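Local coordinates for RagA protein (Porphyromonas gingivalis, PDB 6SLN) that probably imports nutrients, likely oligopeptides, across the outer membrane as a TonB-dependent receptor made of a beta-barrel with an internal plug, at residues D750-Y761 / P843-W854; N178-L186 / G202-K210. One frame throughout, in Å; residues are numbered along the deposited sequence.

Contact 1 of 2, residues D750-Y761 / P843-W854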
loop_
_atom_site.group_PDB
_atom_site.type_symbol
_atom_site.label_atom_id
_atom_site.label_comp_id
_atom_site.label_asym_id
_atom_site.label_seq_id
_atom_site.Cartn_x
_atom_site.Cartn_y
_atom_site.Cartn_z
ATOM N N ASP A 750 -63.666 6.773 -1.873
ATOM C CA ASP A 750 -63.498 5.331 -1.737
ATOM C C ASP A 750 -62.397 4.908 -2.709
ATOM O O ASP A 750 -61.442 4.220 -2.332
ATOM C CB ASP A 750 -64.814 4.596 -2.032
ATOM C CG ASP A 750 -65.053 3.396 -1.116
ATOM O OD1 ASP A 750 -65.062 3.569 0.122
ATOM O OD2 ASP A 750 -65.260 2.281 -1.644
ATOM N N TRP A 751 -62.514 5.360 -3.960
ATOM C CA TRP A 751 -61.621 5.028 -5.066
ATOM C C TRP A 751 -60.712 6.205 -5.414
ATOM O O TRP A 751 -61.008 7.358 -5.097
ATOM C CB TRP A 751 -62.430 4.644 -6.310
ATOM C CG TRP A 751 -62.668 3.184 -6.455
ATOM C CD1 TRP A 751 -63.773 2.506 -6.075
ATOM C CD2 TRP A 751 -61.775 2.215 -7.029
ATOM N NE1 TRP A 751 -63.633 1.174 -6.367
ATOM C CE2 TRP A 751 -62.417 0.969 -6.957
ATOM C CE3 TRP A 751 -60.497 2.281 -7.587
ATOM C CZ2 TRP A 751 -61.830 -0.204 -7.425
ATOM C CZ3 TRP A 751 -59.915 1.113 -8.053
ATOM C CH2 TRP A 751 -60.581 -0.111 -7.969
ATOM N N ASN A 752 -59.607 5.905 -6.106
ATOM C CA ASN A 752 -58.728 6.957 -6.626
ATOM C C ASN A 752 -57.800 6.344 -7.682
ATOM O O ASN A 752 -56.794 5.720 -7.333
ATOM C CB ASN A 752 -57.924 7.619 -5.517
ATOM C CG ASN A 752 -57.034 8.739 -6.035
ATOM O OD1 ASN A 752 -57.010 9.026 -7.233
ATOM N ND2 ASN A 752 -56.290 9.380 -5.129
ATOM N N VAL A 753 -58.126 6.579 -8.952
ATOM C CA VAL A 753 -57.312 6.143 -10.078
ATOM C C VAL A 753 -56.566 7.353 -10.609
ATOM O O VAL A 753 -57.184 8.394 -10.861
ATOM C CB VAL A 753 -58.186 5.513 -11.170
ATOM C CG1 VAL A 753 -57.325 4.835 -12.196
ATOM C CG2 VAL A 753 -59.152 4.524 -10.553
ATOM N N TYR A 754 -55.244 7.219 -10.786
ATOM C CA TYR A 754 -54.395 8.316 -11.237
ATOM C C TYR A 754 -53.418 7.793 -12.276
ATOM O O TYR A 754 -53.048 6.613 -12.269
ATOM C CB TYR A 754 -53.608 8.967 -10.083
ATOM C CG TYR A 754 -53.119 7.963 -9.068
ATOM C CD1 TYR A 754 -53.970 7.484 -8.073
ATOM C CD2 TYR A 754 -51.821 7.478 -9.116
ATOM C CE1 TYR A 754 -53.540 6.551 -7.150
ATOM C CE2 TYR A 754 -51.375 6.544 -8.190
ATOM C CZ TYR A 754 -52.243 6.081 -7.210
ATOM O OH TYR A 754 -51.828 5.149 -6.281
ATOM N N ALA A 755 -53.001 8.687 -13.173
ATOM C CA ALA A 755 -52.151 8.336 -14.302
ATOM C C ALA A 755 -51.140 9.439 -14.566
ATOM O O ALA A 755 -51.427 10.633 -14.415
ATOM C CB ALA A 755 -52.971 8.091 -15.570
ATOM N N SER A 756 -49.953 9.023 -14.966
ATOM C CA SER A 756 -48.880 9.934 -15.307
ATOM C C SER A 756 -48.271 9.425 -16.597
ATOM O O SER A 756 -47.977 8.231 -16.715
ATOM C CB SER A 756 -47.844 10.002 -14.183
ATOM O OG SER A 756 -46.547 10.241 -14.693
ATOM N N ALA A 757 -48.128 10.308 -17.574
ATOM C CA ALA A 757 -47.551 9.970 -18.862
ATOM C C ALA A 757 -46.296 10.801 -19.067
ATOM O O ALA A 757 -46.053 11.783 -18.367
ATOM C CB ALA A 757 -48.554 10.206 -19.999
ATOM N N ASN A 758 -45.509 10.420 -20.060
ATOM C CA ASN A 758 -44.155 10.941 -20.149
ATOM C C ASN A 758 -43.548 10.616 -21.507
ATOM O O ASN A 758 -43.611 9.465 -21.952
ATOM C CB ASN A 758 -43.337 10.342 -19.004
ATOM C CG ASN A 758 -41.937 10.813 -18.990
ATOM O OD1 ASN A 758 -41.631 11.827 -18.381
ATOM N ND2 ASN A 758 -41.056 10.077 -19.650
ATOM N N PHE A 759 -42.965 11.603 -22.185
ATOM C CA PHE A 759 -42.456 11.342 -23.526
ATOM C C PHE A 759 -41.440 12.400 -23.939
ATOM O O PHE A 759 -41.598 13.580 -23.620
ATOM C CB PHE A 759 -43.598 11.298 -24.554
ATOM C CG PHE A 759 -43.125 11.198 -25.975
ATOM C CD1 PHE A 759 -42.970 9.959 -26.578
ATOM C CD2 PHE A 759 -42.831 12.336 -26.714
ATOM C CE1 PHE A 759 -42.529 9.853 -27.887
ATOM C CE2 PHE A 759 -42.388 12.236 -28.024
ATOM C CZ PHE A 759 -42.241 10.992 -28.615
ATOM N N ASN A 760 -40.418 11.967 -24.684
ATOM C CA ASN A 760 -39.511 12.873 -25.379
ATOM C C ASN A 760 -39.058 12.245 -26.688
ATOM O O ASN A 760 -38.698 11.065 -26.721
ATOM C CB ASN A 760 -38.282 13.220 -24.537
ATOM C CG ASN A 760 -37.119 13.784 -25.380
ATOM O OD1 ASN A 760 -36.244 13.046 -25.841
ATOM N ND2 ASN A 760 -37.111 15.099 -25.569
ATOM N N TYR A 761 -39.075 13.036 -27.757
ATOM C CA TYR A 761 -38.361 12.714 -28.980
ATOM C C TYR A 761 -37.108 13.579 -29.079
ATOM O O TYR A 761 -37.100 14.732 -28.639
ATOM C CB TYR A 761 -39.239 12.941 -30.213
ATOM C CG TYR A 761 -38.503 12.665 -31.506
ATOM C CD1 TYR A 761 -38.252 11.366 -31.910
ATOM C CD2 TYR A 761 -38.043 13.701 -32.311
ATOM C CE1 TYR A 761 -37.578 11.100 -33.078
ATOM C CE2 TYR A 761 -37.358 13.443 -33.486
ATOM C CZ TYR A 761 -37.129 12.135 -33.865
ATOM O OH TYR A 761 -36.447 11.842 -35.031
ATOM N N PRO A 843 -33.663 7.517 -29.977
ATOM C CA PRO A 843 -34.276 8.855 -30.081
ATOM C C PRO A 843 -35.510 9.045 -29.226
ATOM O O PRO A 843 -35.864 10.198 -28.946
ATOM C CB PRO A 843 -34.654 8.969 -31.577
ATOM C CG PRO A 843 -34.098 7.740 -32.238
ATOM C CD PRO A 843 -33.951 6.699 -31.162
ATOM N N ILE A 844 -36.179 7.969 -28.807
ATOM C CA ILE A 844 -37.483 8.058 -28.159
ATOM C C ILE A 844 -37.390 7.503 -26.734
ATOM O O ILE A 844 -36.954 6.364 -26.520
ATOM C CB ILE A 844 -38.558 7.357 -29.012
ATOM C CG1 ILE A 844 -38.677 8.115 -30.344
ATOM C CG2 ILE A 844 -39.892 7.304 -28.275
ATOM C CD1 ILE A 844 -39.586 7.489 -31.414
ATOM N N THR A 845 -37.796 8.327 -25.765
ATOM C CA THR A 845 -37.691 8.047 -24.341
ATOM C C THR A 845 -39.012 8.417 -23.691
ATOM O O THR A 845 -39.415 9.583 -23.735
ATOM C CB THR A 845 -36.565 8.862 -23.703
ATOM O OG1 THR A 845 -35.335 8.620 -24.396
ATOM C CG2 THR A 845 -36.403 8.490 -22.229
ATOM N N GLY A 846 -39.669 7.446 -23.061
ATOM C CA GLY A 846 -40.896 7.729 -22.348
ATOM C C GLY A 846 -41.133 6.796 -21.177
ATOM O O GLY A 846 -40.340 5.897 -20.877
ATOM N N GLY A 847 -42.245 7.051 -20.505
ATOM C CA GLY A 847 -42.735 6.193 -19.448
ATOM C C GLY A 847 -44.169 6.562 -19.143
ATOM O O GLY A 847 -44.664 7.614 -19.563
ATOM N N PHE A 848 -44.839 5.671 -18.423
ATOM C CA PHE A 848 -46.156 6.004 -17.902
ATOM C C PHE A 848 -46.384 5.251 -16.603
ATOM O O PHE A 848 -45.863 4.150 -16.400
ATOM C CB PHE A 848 -47.281 5.718 -18.905
ATOM C CG PHE A 848 -47.264 4.331 -19.470
ATOM C CD1 PHE A 848 -46.462 4.020 -20.565
ATOM C CD2 PHE A 848 -48.074 3.338 -18.932
ATOM C CE1 PHE A 848 -46.455 2.730 -21.106
ATOM C CE2 PHE A 848 -48.087 2.047 -19.477
ATOM C CZ PHE A 848 -47.272 1.741 -20.560
ATOM N N SER A 849 -47.152 5.879 -15.716
ATOM C CA SER A 849 -47.444 5.352 -14.391
ATOM C C SER A 849 -48.955 5.343 -14.183
ATOM O O SER A 849 -49.624 6.361 -14.407
ATOM C CB SER A 849 -46.740 6.186 -13.306
ATOM O OG SER A 849 -45.322 6.172 -13.457
ATOM N N LEU A 850 -49.494 4.180 -13.810
ATOM C CA LEU A 850 -50.876 4.028 -13.384
ATOM C C LEU A 850 -50.927 3.951 -11.870
ATOM O O LEU A 850 -49.903 3.951 -11.183
ATOM C CB LEU A 850 -51.509 2.774 -13.978
ATOM C CG LEU A 850 -51.644 2.710 -15.489
ATOM C CD1 LEU A 850 -50.747 1.613 -16.010
ATOM C CD2 LEU A 850 -53.101 2.459 -15.870
ATOM N N GLY A 851 -52.134 3.860 -11.344
ATOM C CA GLY A 851 -52.266 3.707 -9.916
ATOM C C GLY A 851 -53.689 3.803 -9.424
ATOM O O GLY A 851 -54.379 4.794 -9.673
ATOM N N ALA A 852 -54.143 2.770 -8.730
ATOM C CA ALA A 852 -55.424 2.793 -8.046
ATOM C C ALA A 852 -55.195 2.595 -6.557
ATOM O O ALA A 852 -54.317 1.828 -6.145
ATOM C CB ALA A 852 -56.378 1.712 -8.574
ATOM N N SER A 853 -55.971 3.309 -5.758
ATOM C CA SER A 853 -56.012 3.100 -4.324
ATOM C C SER A 853 -57.460 2.878 -3.932
ATOM O O SER A 853 -58.332 3.679 -4.289
ATOM C CB SER A 853 -55.424 4.281 -3.563
ATOM O OG SER A 853 -55.931 5.493 -4.078
ATOM N N TRP A 854 -57.711 1.775 -3.227
ATOM C CA TRP A 854 -59.024 1.514 -2.660
ATOM C C TRP A 854 -59.174 2.227 -1.331
ATOM O O TRP A 854 -58.858 3.414 -1.224
ATOM C CB TRP A 854 -59.255 0.025 -2.475
ATOM C CG TRP A 854 -60.659 -0.272 -2.722
ATOM C CD1 TRP A 854 -61.474 0.361 -3.608
ATOM C CD2 TRP A 854 -61.461 -1.248 -2.062
ATOM N NE1 TRP A 854 -62.733 -0.168 -3.552
ATOM C CE2 TRP A 854 -62.751 -1.161 -2.610
ATOM C CE3 TRP A 854 -61.212 -2.194 -1.067
ATOM C CZ2 TRP A 854 -63.788 -1.986 -2.199
ATOM C CZ3 TRP A 854 -62.244 -3.010 -0.659
ATOM C CH2 TRP A 854 -63.515 -2.902 -1.223
#
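Tyr754 lays its ring over Gly851 where two neighbouring strands of the TonB-dependent receptor beta-barrel, 752-761 and 844-853, run antiparallel side by side in the barrel wall (179° between their directions), although 81 residues separate the two segments. The carbonyl O of Gly851 sits over the centre of the Tyr754 ring, 3.1 Å from its plane, and Gly851 CA lies beside it, 3.8 Å from the ring centroid, in a CH-pi contact over the face; the whole glycine backbone thus underlies the ring, as in aromatic rescue of glycine. A first torsion of 38° places CG of Tyr754 between its own N and carbonyl carbon, which folds the ring across to the partner strand. The same Gly851 O accepts the N-H of Tyr754 at 2.8 Å (N to O), fixing the glycine under the ring. The hydroxyl of Tyr754 finds its partner in Asp860 of strand 857-873.

The more buried face, covered by the plug, carries Ser756, Asn758, Asn760, Thr845 and Ser849; Asn758 and Ser849 touch Ala127 and Gln125 there. Ser756 and Ser849 form a hydrogen-bonded pair, each N reaching the other's O, and Asn760 and Thr845 repeat the pattern. The side chain of Asn760 is held by Asp738 of strand 732-746, and Ser849 OG by Asp862.

The other face, with Val753, Phe759, Tyr761, Ile844 and Ala852, is apolar; it packs within the pair but lies toward the surface and probably faces lipid. Ile844 puts CG2 3.7 Å from Phe759 CE1 and CG1 3.6 Å from Tyr761 CD1, the latter at the edge of the tyrosine ring. Just outside the paired strands, the edge of Trp854 points at the face of Trp751, planes at 65°, with Trp854 CD1 3.5 Å from Trp751 CE2.

Contact 2 of 2, residues N178-L186 / G202-K210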
loop_
_atom_site.group_PDB
_atom_site.type_symbol
_atom_site.label_atom_id
_atom_site.label_comp_id
_atom_site.label_asym_id
_atom_site.label_seq_id
_atom_site.Cartn_x
_atom_site.Cartn_y
_atom_site.Cartn_z
ATOM N N ASN A 178 -34.238 6.411 1.064
ATOM C CA ASN A 178 -35.427 6.756 1.829
ATOM C C ASN A 178 -35.293 8.095 2.521
ATOM O O ASN A 178 -36.307 8.655 2.953
ATOM C CB ASN A 178 -35.708 5.693 2.869
ATOM C CG ASN A 178 -36.770 4.761 2.433
ATOM O OD1 ASN A 178 -36.570 3.560 2.432
ATOM N ND2 ASN A 178 -37.916 5.303 2.041
ATOM N N ASP A 179 -34.061 8.589 2.674
ATOM C CA ASP A 179 -33.811 9.922 3.196
ATOM C C ASP A 179 -34.054 11.016 2.166
ATOM O O ASP A 179 -33.982 12.195 2.523
ATOM C CB ASP A 179 -32.377 10.013 3.711
ATOM C CG ASP A 179 -32.075 8.955 4.738
ATOM O OD1 ASP A 179 -33.029 8.511 5.400
ATOM O OD2 ASP A 179 -30.897 8.569 4.882
ATOM N N PHE A 180 -34.353 10.652 0.914
ATOM C CA PHE A 180 -34.576 11.611 -0.162
ATOM C C PHE A 180 -36.021 12.094 -0.162
ATOM O O PHE A 180 -36.959 11.289 -0.203
ATOM C CB PHE A 180 -34.241 10.992 -1.516
ATOM C CG PHE A 180 -32.804 10.568 -1.664
ATOM C CD1 PHE A 180 -31.857 10.913 -0.722
ATOM C CD2 PHE A 180 -32.406 9.827 -2.761
ATOM C CE1 PHE A 180 -30.544 10.529 -0.878
ATOM C CE2 PHE A 180 -31.094 9.436 -2.921
ATOM C CZ PHE A 180 -30.163 9.786 -1.983
ATOM N N GLU A 181 -36.193 13.414 -0.119
ATOM C CA GLU A 181 -37.529 13.997 -0.159
ATOM C C GLU A 181 -38.025 14.113 -1.587
ATOM O O GLU A 181 -39.147 13.706 -1.908
ATOM C CB GLU A 181 -37.524 15.377 0.499
ATOM C CG GLU A 181 -38.892 16.006 0.631
ATOM C CD GLU A 181 -39.877 15.079 1.309
ATOM O OE1 GLU A 181 -40.559 14.315 0.592
ATOM O OE2 GLU A 181 -39.963 15.108 2.557
ATOM N N SER A 182 -37.201 14.677 -2.454
ATOM C CA SER A 182 -37.585 14.889 -3.833
ATOM C C SER A 182 -36.332 14.825 -4.683
ATOM O O SER A 182 -35.206 14.757 -4.178
ATOM C CB SER A 182 -38.307 16.227 -4.013
ATOM O OG SER A 182 -37.749 17.225 -3.173
ATOM N N MET A 183 -36.550 14.813 -5.990
ATOM C CA MET A 183 -35.474 14.918 -6.961
ATOM C C MET A 183 -35.975 15.801 -8.088
ATOM O O MET A 183 -37.025 15.527 -8.683
ATOM C CB MET A 183 -35.044 13.546 -7.477
ATOM C CG MET A 183 -34.081 13.627 -8.628
ATOM S SD MET A 183 -33.533 11.994 -9.134
ATOM C CE MET A 183 -33.008 11.287 -7.573
ATOM N N SER A 184 -35.262 16.893 -8.325
ATOM C CA SER A 184 -35.586 17.834 -9.386
ATOM C C SER A 184 -34.610 17.646 -10.538
ATOM O O SER A 184 -33.395 17.562 -10.325
ATOM C CB SER A 184 -35.536 19.277 -8.881
ATOM O OG SER A 184 -36.377 19.468 -7.758
ATOM N N VAL A 185 -35.135 17.548 -11.751
ATOM C CA VAL A 185 -34.294 17.448 -12.934
ATOM C C VAL A 185 -34.409 18.765 -13.680
ATOM O O VAL A 185 -35.512 19.176 -14.063
ATOM C CB VAL A 185 -34.675 16.247 -13.813
ATOM C CG1 VAL A 185 -33.740 16.147 -15.022
ATOM C CG2 VAL A 185 -34.591 14.974 -12.986
ATOM N N LEU A 186 -33.273 19.441 -13.849
ATOM C CA LEU A 186 -33.209 20.734 -14.518
ATOM C C LEU A 186 -32.684 20.546 -15.939
ATOM O O LEU A 186 -31.558 20.068 -16.136
ATOM C CB LEU A 186 -32.320 21.700 -13.741
ATOM C CG LEU A 186 -32.434 21.690 -12.226
ATOM C CD1 LEU A 186 -31.522 22.737 -11.695
ATOM C CD2 LEU A 186 -33.852 21.964 -11.787
ATOM N N GLY A 202 -27.442 19.027 -17.901
ATOM C CA GLY A 202 -28.546 19.019 -16.975
ATOM C C GLY A 202 -28.057 18.875 -15.551
ATOM O O GLY A 202 -26.886 18.600 -15.275
ATOM N N VAL A 203 -28.974 19.074 -14.623
ATOM C CA VAL A 203 -28.620 18.996 -13.215
ATOM C C VAL A 203 -29.661 18.144 -12.506
ATOM O O VAL A 203 -30.864 18.382 -12.647
ATOM C CB VAL A 203 -28.510 20.396 -12.580
ATOM C CG1 VAL A 203 -28.465 20.276 -11.071
ATOM C CG2 VAL A 203 -27.264 21.109 -13.095
ATOM N N VAL A 204 -29.202 17.139 -11.776
ATOM C CA VAL A 204 -30.064 16.275 -10.979
ATOM C C VAL A 204 -29.867 16.694 -9.534
ATOM O O VAL A 204 -28.809 16.449 -8.945
ATOM C CB VAL A 204 -29.740 14.785 -11.176
ATOM C CG1 VAL A 204 -30.835 13.912 -10.585
ATOM C CG2 VAL A 204 -29.532 14.465 -12.653
ATOM N N PHE A 205 -30.869 17.347 -8.969
ATOM C CA PHE A 205 -30.810 17.817 -7.594
ATOM C C PHE A 205 -31.598 16.868 -6.698
ATOM O O PHE A 205 -32.816 16.722 -6.860
ATOM C CB PHE A 205 -31.358 19.235 -7.490
ATOM C CG PHE A 205 -30.969 19.936 -6.232
ATOM C CD1 PHE A 205 -31.707 19.767 -5.073
ATOM C CD2 PHE A 205 -29.860 20.762 -6.202
ATOM C CE1 PHE A 205 -31.350 20.414 -3.911
ATOM C CE2 PHE A 205 -29.504 21.414 -5.045
ATOM C CZ PHE A 205 -30.249 21.240 -3.897
ATOM N N ILE A 206 -30.906 16.227 -5.764
ATOM C CA ILE A 206 -31.529 15.360 -4.770
ATOM C C ILE A 206 -31.610 16.131 -3.458
ATOM O O ILE A 206 -30.591 16.601 -2.945
ATOM C CB ILE A 206 -30.742 14.052 -4.586
ATOM C CG1 ILE A 206 -30.652 13.287 -5.910
ATOM C CG2 ILE A 206 -31.380 13.197 -3.498
ATOM C CD1 ILE A 206 -29.771 12.055 -5.852
ATOM N N GLN A 207 -32.811 16.272 -2.905
ATOM C CA GLN A 207 -32.973 16.944 -1.624
ATOM C C GLN A 207 -33.446 15.947 -0.579
ATOM O O GLN A 207 -34.533 15.373 -0.710
ATOM C CB GLN A 207 -33.947 18.114 -1.712
ATOM C CG GLN A 207 -33.893 18.952 -0.464
ATOM C CD GLN A 207 -34.875 20.086 -0.490
ATOM O OE1 GLN A 207 -35.597 20.272 -1.473
ATOM N NE2 GLN A 207 -34.915 20.859 0.595
ATOM N N THR A 208 -32.647 15.782 0.468
ATOM C CA THR A 208 -32.948 14.860 1.547
ATOM C C THR A 208 -33.977 15.466 2.510
ATOM O O THR A 208 -34.335 16.641 2.428
ATOM C CB THR A 208 -31.660 14.468 2.281
ATOM O OG1 THR A 208 -31.125 15.604 2.976
ATOM C CG2 THR A 208 -30.602 13.945 1.297
ATOM N N LYS A 209 -34.458 14.641 3.436
ATOM C CA LYS A 209 -35.600 15.016 4.258
ATOM C C LYS A 209 -35.181 15.827 5.478
ATOM O O LYS A 209 -34.118 15.611 6.067
ATOM C CB LYS A 209 -36.359 13.773 4.721
ATOM C CG LYS A 209 -37.175 13.100 3.637
ATOM C CD LYS A 209 -37.510 11.653 3.993
ATOM C CE LYS A 209 -38.641 11.114 3.109
ATOM N NZ LYS A 209 -38.679 9.620 3.022
ATOM N N LYS A 210 -36.044 16.767 5.856
ATOM C CA LYS A 210 -35.937 17.523 7.094
ATOM C C LYS A 210 -37.138 17.191 7.969
ATOM O O LYS A 210 -38.184 16.754 7.484
ATOM C CB LYS A 210 -35.884 19.039 6.836
ATOM C CG LYS A 210 -35.156 19.446 5.563
ATOM C CD LYS A 210 -33.692 19.006 5.557
ATOM C CE LYS A 210 -32.922 19.633 4.394
ATOM N NZ LYS A 210 -31.869 18.702 3.906
#
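Ile206 presses its CG2 methyl onto the Phe180 ring in a CH-pi contact, 3.5 Å from the ring centroid and 9° off the normal, which puts the methyl over the ring centre. On the same side of this antiparallel pair, Met183 lies alongside Ile206, with CE 3.5 Å from Ile206 CG1, while its SD is 3.6 Å from Val204 CG1. The Met183 chain is extended as far as SD and bends at its last torsion (-51°), which carries CE toward the isoleucine.

The backbone register behind these contacts changes at a classic beta bulge: Glu181 N and Ser182 N both donate to Gln207 O, at 2.6 Å and 3.3 Å, each in the carbonyl plane. Beyond the bulge, Lys209 N bonds Asp179 O, and the extended Lys209 side chain places NZ 2.6 Å from Asn178 O.

Farther out, Asp179 OD1 accepts from Tyr328 and Ser330 of a barrel strand, and Thr208 OG1 pairs with Asp163 and Asn354. Strands 102-106 and 159-162 flank the pair in the plug sheet, bonding Met183 and Val204 through the backbone.

The Lys209 ammonium group thus meets a neutral carbonyl. Glu181 OE1, at 5.6 Å, and Asp179 OD1, at 6.2 Å and already engaged with Tyr328 and Ser330, are not in contact with Lys209 NZ, but together the two carboxylates would probably favour the charged form of the lysine.

Contact 2 belongs to the plug sheet and contact 1 to the barrel wall that encloses it; their centres lie 20 Å apart and their nearest atoms about 9 Å, so they do not touch. The chain between strands 102-106 and 129-132 spans the gap: Leu122 meets Met183 of contact 2, whereas Gln125 and Ala127 meet Ser849 and Asn758 of contact 1. The plug segment also reaches the wall elsewhere, through Asp179 and Thr208. Neither contact supplies a residue to the phospholipid pocket formed by Ala448, Phe501, Tyr525 and others on different barrel strands. In contact 2, the side chain of Asp179 is about 9 Å from a bound C8E detergent molecule.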